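Local atomic coordinates of peptide ABC transporter permease (Staphylococcus hominis, PDB entry 6EXS), a protein that probably imports peptides by proton-coupled transport, among them a cysteinylglycine-type thioalcohol conjugate that serves as a malodour precursor in the human axilla. Residues W27-S31 and G188-G192; H102-S106 and F182-A186. All blocks are in the same frame, centred on the assembly; numbering follows the deposited sequence.

Contact 1: residues W27-S31 and G188-G192; sequences WERFS and GMALG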
ATOM      1  N   TRP A  27      -4.535   9.696  11.425  1.00 35.22           N
ATOM      2  CA  TRP A  27      -4.543   8.782  12.559  1.00 34.50           C
ATOM      3  C   TRP A  27      -4.690   7.315  12.174  1.00 38.98           C
ATOM      4  O   TRP A  27      -4.148   6.457  12.878  1.00 38.41           O
ATOM      5  CB  TRP A  27      -5.585   9.209  13.594  1.00 33.73           C
ATOM      6  CG  TRP A  27      -5.139  10.427  14.363  1.00 34.76           C
ATOM      7  CD1 TRP A  27      -5.659  11.682  14.273  1.00 38.02           C
ATOM      8  CD2 TRP A  27      -3.997  10.528  15.230  1.00 34.41           C
ATOM      9  NE1 TRP A  27      -4.944  12.551  15.056  1.00 37.79           N
ATOM     10  CE2 TRP A  27      -3.915  11.871  15.657  1.00 38.94           C
ATOM     11  CE3 TRP A  27      -3.059   9.601  15.728  1.00 35.26           C
ATOM     12  CZ2 TRP A  27      -2.927  12.315  16.549  1.00 38.07           C
ATOM     13  CZ3 TRP A  27      -2.078  10.043  16.604  1.00 36.52           C
ATOM     14  CH2 TRP A  27      -2.024  11.381  17.012  1.00 37.69           C
ATOM     15  N   GLU A  28      -5.359   7.020  11.049  1.00 35.68           N
ATOM     16  CA  GLU A  28      -5.460   5.650  10.549  1.00 34.94           C
ATOM     17  C   GLU A  28      -4.123   5.253   9.915  1.00 37.44           C
ATOM     18  O   GLU A  28      -3.677   4.122  10.107  1.00 37.95           O
ATOM     19  CB  GLU A  28      -6.617   5.499   9.542  1.00 36.44           C
ATOM     20  CG  GLU A  28      -6.914   4.048   9.172  1.00 44.61           C
ATOM     21  CD  GLU A  28      -6.052   3.457   8.071  1.00 50.02           C
ATOM     22  OE1 GLU A  28      -5.647   2.279   8.191  1.00 45.02           O
ATOM     23  OE2 GLU A  28      -5.770   4.182   7.091  1.00 39.26           O
ATOM     24  N   ARG A  29      -3.498   6.172   9.151  1.00 32.27           N
ATOM     25  CA  ARG A  29      -2.205   5.921   8.522  1.00 32.00           C
ATOM     26  C   ARG A  29      -1.057   5.882   9.552  1.00 37.93           C
ATOM     27  O   ARG A  29      -0.149   5.058   9.411  1.00 36.64           O
ATOM     28  CB  ARG A  29      -1.938   6.898   7.370  1.00 29.74           C
ATOM     29  CG  ARG A  29      -2.940   6.800   6.210  1.00 35.51           C
ATOM     30  CD  ARG A  29      -2.710   5.609   5.284  1.00 38.61           C
ATOM     31  NE  ARG A  29      -3.303   4.399   5.846  1.00 46.05           N
ATOM     32  CZ  ARG A  29      -3.079   3.166   5.413  1.00 61.53           C
ATOM     33  NH1 ARG A  29      -2.266   2.949   4.385  1.00 50.11           N
ATOM     34  NH2 ARG A  29      -3.679   2.135   5.995  1.00 48.78           N
ATOM     35  N   PHE A  30      -1.125   6.754  10.605  1.00 36.03           N
ATOM     36  CA  PHE A  30      -0.192   6.807  11.732  1.00 36.26           C
ATOM     37  C   PHE A  30      -0.194   5.432  12.412  1.00 42.77           C
ATOM     38  O   PHE A  30       0.859   4.804  12.574  1.00 44.09           O
ATOM     39  CB  PHE A  30      -0.640   7.886  12.744  1.00 38.42           C
ATOM     40  CG  PHE A  30       0.152   7.940  14.033  1.00 40.21           C
ATOM     41  CD1 PHE A  30      -0.186   7.128  15.115  1.00 43.39           C
ATOM     42  CD2 PHE A  30       1.221   8.817  14.174  1.00 42.03           C
ATOM     43  CE1 PHE A  30       0.566   7.157  16.300  1.00 44.40           C
ATOM     44  CE2 PHE A  30       1.964   8.852  15.365  1.00 45.06           C
ATOM     45  CZ  PHE A  30       1.636   8.017  16.416  1.00 42.96           C
ATOM     46  N   SER A  31      -1.390   4.969  12.809  1.00 38.65           N
ATOM     47  CA  SER A  31      -1.552   3.702  13.498  1.00 37.67           C
ATOM     48  C   SER A  31      -1.271   2.500  12.585  1.00 40.48           C
ATOM     49  O   SER A  31      -0.699   1.518  13.074  1.00 41.72           O
ATOM     50  CB  SER A  31      -2.913   3.627  14.175  1.00 41.12           C
ATOM     51  OG  SER A  31      -3.971   3.803  13.250  1.00 52.43           O
ATOM     52  N   GLY A 188      -4.504   5.869  19.011  1.00 42.50           N
ATOM     53  CA  GLY A 188      -4.338   6.818  17.913  1.00 41.84           C
ATOM     54  C   GLY A 188      -5.462   6.681  16.909  1.00 46.07           C
ATOM     55  O   GLY A 188      -6.053   7.678  16.486  1.00 46.81           O
ATOM     56  N   MET A 189      -5.801   5.430  16.581  1.00 41.01           N
ATOM     57  CA  MET A 189      -6.884   5.086  15.668  1.00 40.09           C
ATOM     58  C   MET A 189      -8.245   5.462  16.278  1.00 44.37           C
ATOM     59  O   MET A 189      -9.123   5.909  15.548  1.00 43.52           O
ATOM     60  CB  MET A 189      -6.787   3.598  15.286  1.00 42.01           C
ATOM     61  CG  MET A 189      -7.798   3.134  14.264  1.00 45.62           C
ATOM     62  SD  MET A 189      -7.899   4.089  12.747  1.00 48.96           S
ATOM     63  CE  MET A 189      -9.433   3.587  12.170  1.00 45.85           C
ATOM     64  N   ALA A 190      -8.404   5.338  17.615  1.00 42.30           N
ATOM     65  CA  ALA A 190      -9.652   5.731  18.297  1.00 43.07           C
ATOM     66  C   ALA A 190      -9.880   7.258  18.169  1.00 47.93           C
ATOM     67  O   ALA A 190     -11.020   7.675  17.980  1.00 48.23           O
ATOM     68  CB  ALA A 190      -9.620   5.318  19.764  1.00 44.11           C
ATOM     69  N   LEU A 191      -8.789   8.074  18.212  1.00 44.31           N
ATOM     70  CA  LEU A 191      -8.839   9.535  18.064  1.00 44.61           C
ATOM     71  C   LEU A 191      -9.383   9.923  16.702  1.00 47.59           C
ATOM     72  O   LEU A 191     -10.195  10.843  16.617  1.00 48.36           O
ATOM     73  CB  LEU A 191      -7.465  10.191  18.295  1.00 44.59           C
ATOM     74  CG  LEU A 191      -6.906  10.181  19.720  1.00 50.73           C
ATOM     75  CD1 LEU A 191      -5.666  11.068  19.814  1.00 50.99           C
ATOM     76  CD2 LEU A 191      -7.958  10.638  20.751  1.00 54.91           C
ATOM     77  N   GLY A 192      -8.946   9.198  15.664  1.00 42.05           N
ATOM     78  CA  GLY A 192      -9.408   9.357  14.297  1.00 41.14           C
ATOM     79  C   GLY A 192     -10.896   9.086  14.211  1.00 46.13           C
ATOM     80  O   GLY A 192     -11.638   9.903  13.656  1.00 45.36           O
TER

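Contact 2: residues H102-S106 and F182-A186; sequences HICLS and FLLAA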
ATOM      1  N   HIS A 102      -6.336  -3.635  15.935  1.00 36.84           N
ATOM      2  CA  HIS A 102      -5.271  -3.048  16.736  1.00 37.04           C
ATOM      3  C   HIS A 102      -5.370  -3.522  18.194  1.00 42.17           C
ATOM      4  O   HIS A 102      -4.333  -3.733  18.830  1.00 42.02           O
ATOM      5  CB  HIS A 102      -5.267  -1.513  16.627  1.00 37.27           C
ATOM      6  CG  HIS A 102      -4.751  -0.982  15.318  1.00 39.82           C
ATOM      7  ND1 HIS A 102      -3.398  -0.961  15.028  1.00 40.89           N
ATOM      8  CD2 HIS A 102      -5.421  -0.409  14.289  1.00 41.27           C
ATOM      9  CE1 HIS A 102      -3.293  -0.409  13.829  1.00 39.64           C
ATOM     10  NE2 HIS A 102      -4.482  -0.064  13.344  1.00 40.16           N
ATOM     11  N   ILE A 103      -6.610  -3.725  18.706  1.00 38.84           N
ATOM     12  CA  ILE A 103      -6.835  -4.221  20.067  1.00 39.77           C
ATOM     13  C   ILE A 103      -6.332  -5.680  20.170  1.00 45.40           C
ATOM     14  O   ILE A 103      -5.664  -6.010  21.150  1.00 45.55           O
ATOM     15  CB  ILE A 103      -8.301  -3.993  20.564  1.00 43.58           C
ATOM     16  CG1 ILE A 103      -8.587  -2.474  20.726  1.00 44.04           C
ATOM     17  CG2 ILE A 103      -8.579  -4.718  21.892  1.00 44.83           C
ATOM     18  CD1 ILE A 103     -10.070  -2.065  20.680  1.00 49.07           C
ATOM     19  N   CYS A 104      -6.569  -6.514  19.121  1.00 42.14           N
ATOM     20  CA  CYS A 104      -6.104  -7.913  19.047  1.00 42.58           C
ATOM     21  C   CYS A 104      -4.611  -8.017  19.402  1.00 46.87           C
ATOM     22  O   CYS A 104      -4.232  -8.881  20.199  1.00 46.66           O
ATOM     23  CB  CYS A 104      -6.379  -8.520  17.671  1.00 42.31           C
ATOM     24  SG  CYS A 104      -8.128  -8.806  17.308  1.00 46.69           S
ATOM     25  N   LEU A 105      -3.776  -7.119  18.808  1.00 42.85           N
ATOM     26  CA  LEU A 105      -2.327  -7.051  19.015  1.00 42.03           C
ATOM     27  C   LEU A 105      -1.913  -6.585  20.405  1.00 47.33           C
ATOM     28  O   LEU A 105      -0.821  -6.933  20.845  1.00 46.90           O
ATOM     29  CB  LEU A 105      -1.656  -6.182  17.944  1.00 40.65           C
ATOM     30  CG  LEU A 105      -1.415  -6.827  16.588  1.00 43.84           C
ATOM     31  CD1 LEU A 105      -0.771  -5.866  15.668  1.00 41.97           C
ATOM     32  CD2 LEU A 105      -0.553  -8.099  16.693  1.00 47.76           C
ATOM     33  N   SER A 106      -2.768  -5.794  21.087  1.00 45.31           N
ATOM     34  CA  SER A 106      -2.526  -5.282  22.444  1.00 45.84           C
ATOM     35  C   SER A 106      -2.702  -6.351  23.518  1.00 51.68           C
ATOM     36  O   SER A 106      -2.029  -6.283  24.547  1.00 52.36           O
ATOM     37  CB  SER A 106      -3.453  -4.115  22.756  1.00 48.10           C
ATOM     38  OG  SER A 106      -3.290  -3.116  21.766  1.00 61.22           O
ATOM     39  N   PHE A 182       1.454  -1.329  20.288  1.00 38.23           N
ATOM     40  CA  PHE A 182       0.257  -1.679  19.523  1.00 37.47           C
ATOM     41  C   PHE A 182      -0.985  -1.067  20.163  1.00 42.29           C
ATOM     42  O   PHE A 182      -1.959  -0.817  19.462  1.00 42.10           O
ATOM     43  CB  PHE A 182       0.099  -3.210  19.391  1.00 39.31           C
ATOM     44  CG  PHE A 182       1.143  -3.941  18.572  1.00 40.06           C
ATOM     45  CD1 PHE A 182       1.469  -3.517  17.286  1.00 41.56           C
ATOM     46  CD2 PHE A 182       1.773  -5.075  19.072  1.00 42.94           C
ATOM     47  CE1 PHE A 182       2.432  -4.194  16.526  1.00 42.18           C
ATOM     48  CE2 PHE A 182       2.743  -5.747  18.315  1.00 45.68           C
ATOM     49  CZ  PHE A 182       3.049  -5.312  17.038  1.00 42.78           C
ATOM     50  N   LEU A 183      -0.951  -0.823  21.494  1.00 39.99           N
ATOM     51  CA  LEU A 183      -2.035  -0.165  22.225  1.00 40.21           C
ATOM     52  C   LEU A 183      -2.042   1.327  21.872  1.00 43.76           C
ATOM     53  O   LEU A 183      -3.118   1.892  21.688  1.00 43.80           O
ATOM     54  CB  LEU A 183      -1.916  -0.397  23.741  1.00 41.35           C
ATOM     55  CG  LEU A 183      -2.992   0.231  24.655  1.00 47.36           C
ATOM     56  CD1 LEU A 183      -4.396  -0.346  24.383  1.00 47.72           C
ATOM     57  CD2 LEU A 183      -2.615   0.063  26.122  1.00 49.19           C
ATOM     58  N   LEU A 184      -0.842   1.942  21.723  1.00 39.64           N
ATOM     59  CA  LEU A 184      -0.680   3.342  21.332  1.00 39.71           C
ATOM     60  C   LEU A 184      -1.244   3.577  19.921  1.00 42.63           C
ATOM     61  O   LEU A 184      -1.928   4.580  19.706  1.00 42.90           O
ATOM     62  CB  LEU A 184       0.792   3.784  21.443  1.00 40.19           C
ATOM     63  CG  LEU A 184       1.116   5.288  21.295  1.00 46.09           C
ATOM     64  CD1 LEU A 184       0.280   6.155  22.245  1.00 48.16           C
ATOM     65  CD2 LEU A 184       2.578   5.553  21.588  1.00 48.06           C
ATOM     66  N   ALA A 185      -1.009   2.622  18.982  1.00 37.37           N
ATOM     67  CA  ALA A 185      -1.558   2.658  17.624  1.00 35.60           C
ATOM     68  C   ALA A 185      -3.089   2.531  17.728  1.00 41.79           C
ATOM     69  O   ALA A 185      -3.797   3.297  17.071  1.00 43.05           O
ATOM     70  CB  ALA A 185      -0.981   1.532  16.776  1.00 35.26           C
ATOM     71  N   ALA A 186      -3.594   1.644  18.629  1.00 38.12           N
ATOM     72  CA  ALA A 186      -5.033   1.474  18.870  1.00 37.95           C
ATOM     73  C   ALA A 186      -5.691   2.782  19.332  1.00 41.44           C
ATOM     74  O   ALA A 186      -6.687   3.175  18.742  1.00 40.95           O
ATOM     75  CB  ALA A 186      -5.281   0.368  19.885  1.00 39.01           C
TER
HETATM   76  O   HOH W   1      -1.483  -2.062  16.653  1.00 29.76           O

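Contact 1: residues W27-S31 and G188-G192
Trp-27 and Gly-192 come within 5.2 Å at their CA atoms where segments 27-31 and 188-192, on helices 16-44 and 178-204, run nearly antiparallel (167°), their axes only 8.0 Å apart. This close approach rests on Gly-188 and Gly-192, a GxxxG pair that offers bare backbone to the opposing helix. Trp-27 lies against that surface: its CB is 3.3 Å from Gly-188 O and also abuts the CA of Gly-192. The indole leans obliquely past the Gly-188 carbonyl, while CD1 of Leu-191 reaches over one ring face, loosely, at 4.4 Å from Trp-27 CZ2. Within its own helix, Trp-27 sets CZ3 over the centre of the Phe-30 ring.

Glu-28 and Arg-29 supply the last two letters of the ExxER motif of POT transporters, a signature linked in the family to proton coupling. Arg-29 grips the Glu-28 carboxylate side-on. Arg-29 NH2 meets Glu-28 OE1 on its syn lone pair at 3.0 Å, almost in the guanidinium plane, while Arg-29 NE completes the salt bridge to Glu-28 OE2 from a more tilted position. Met-189 packs against Glu-28, its SD 3.6 Å from Glu-28 CA. The methionine bends at chi2 (52°), which lays its thioether alongside the aliphatic part of Glu-28, both side chains pointing the same way. Beyond it stand Ala-95, Ile-98 and Ile-99 of helix 74-106. Ser-31 turns OG back to Trp-27 O at 2.7 Å, in the carbonyl plane on a lone pair. That oxygen also accepts from Ser-31 N, and Ser-31 OG rests 3.5 Å from Met-189 CB.

Contact 2: residues H102-S106 and F182-A186
Leu-105 and Phe-182 both hold CG opposite the carbonyl carbon, beside the backbone N (chi1 -79° and -66°), and these matching turns cross the two side chains obliquely in the seam between helices 74-106 and 178-204. Leu-105 CD1 hovers over one face of the phenyl ring, 3.8 Å from the Phe-182 centroid and 18° off the normal, a CH-pi contact displaced toward the rim. Leu-105 CB rests 3.6 Å from Phe-182 CG, and Tyr-42 meets the same ring edge-to-face. One helical turn away, the small Ala-186 lets the backbones close up: its CA sits 3.7 Å from His-102 CB. Ser-106 OG hydrogen-bonds to His-102 O at 3.2 Å, from a position tilted out of the carbonyl plane, and presses against Leu-183 CA.

The segments cross antiparallel within the amino-terminal helix bundle of this major facilitator fold. A water in the plane of the imidazole, at its edge, lies 2.7 Å from His-102 ND1 and donates to Phe-182 O at 3.1 Å. No direct hydrogen bond joins the two segments, though Leu-105 O is hydrogen-bonded to His-179 ND1; cohesion comes from close apolar packing, supplemented by a water-mediated polar link that gives the buried ND1 a partner.

Overall arrangement
Contacts 1 and 2 lie 11 Å apart between centres, on the same side of the chain's centre, and share helix 178-204. That helix meets 102-106 through residues 182-186, then 27-31 through residues 188-192, six residues, rather more than one and a half turns, further on. Along the chain, contact 2 is nested inside the loop closed by contact 1. The two touch directly: Ser-31 O lies 3.3 Å from His-102 CE1, bringing helix 16-44 against helix 74-106. Three helices of the amino-terminal bundle thus meet mutually, a compact example of MFS helix packing. The side chain of Glu-28 is about 9 Å from the bound peptide conjugate and that of His-102 about 14 Å, so contact 1 is nearer the transport pocket.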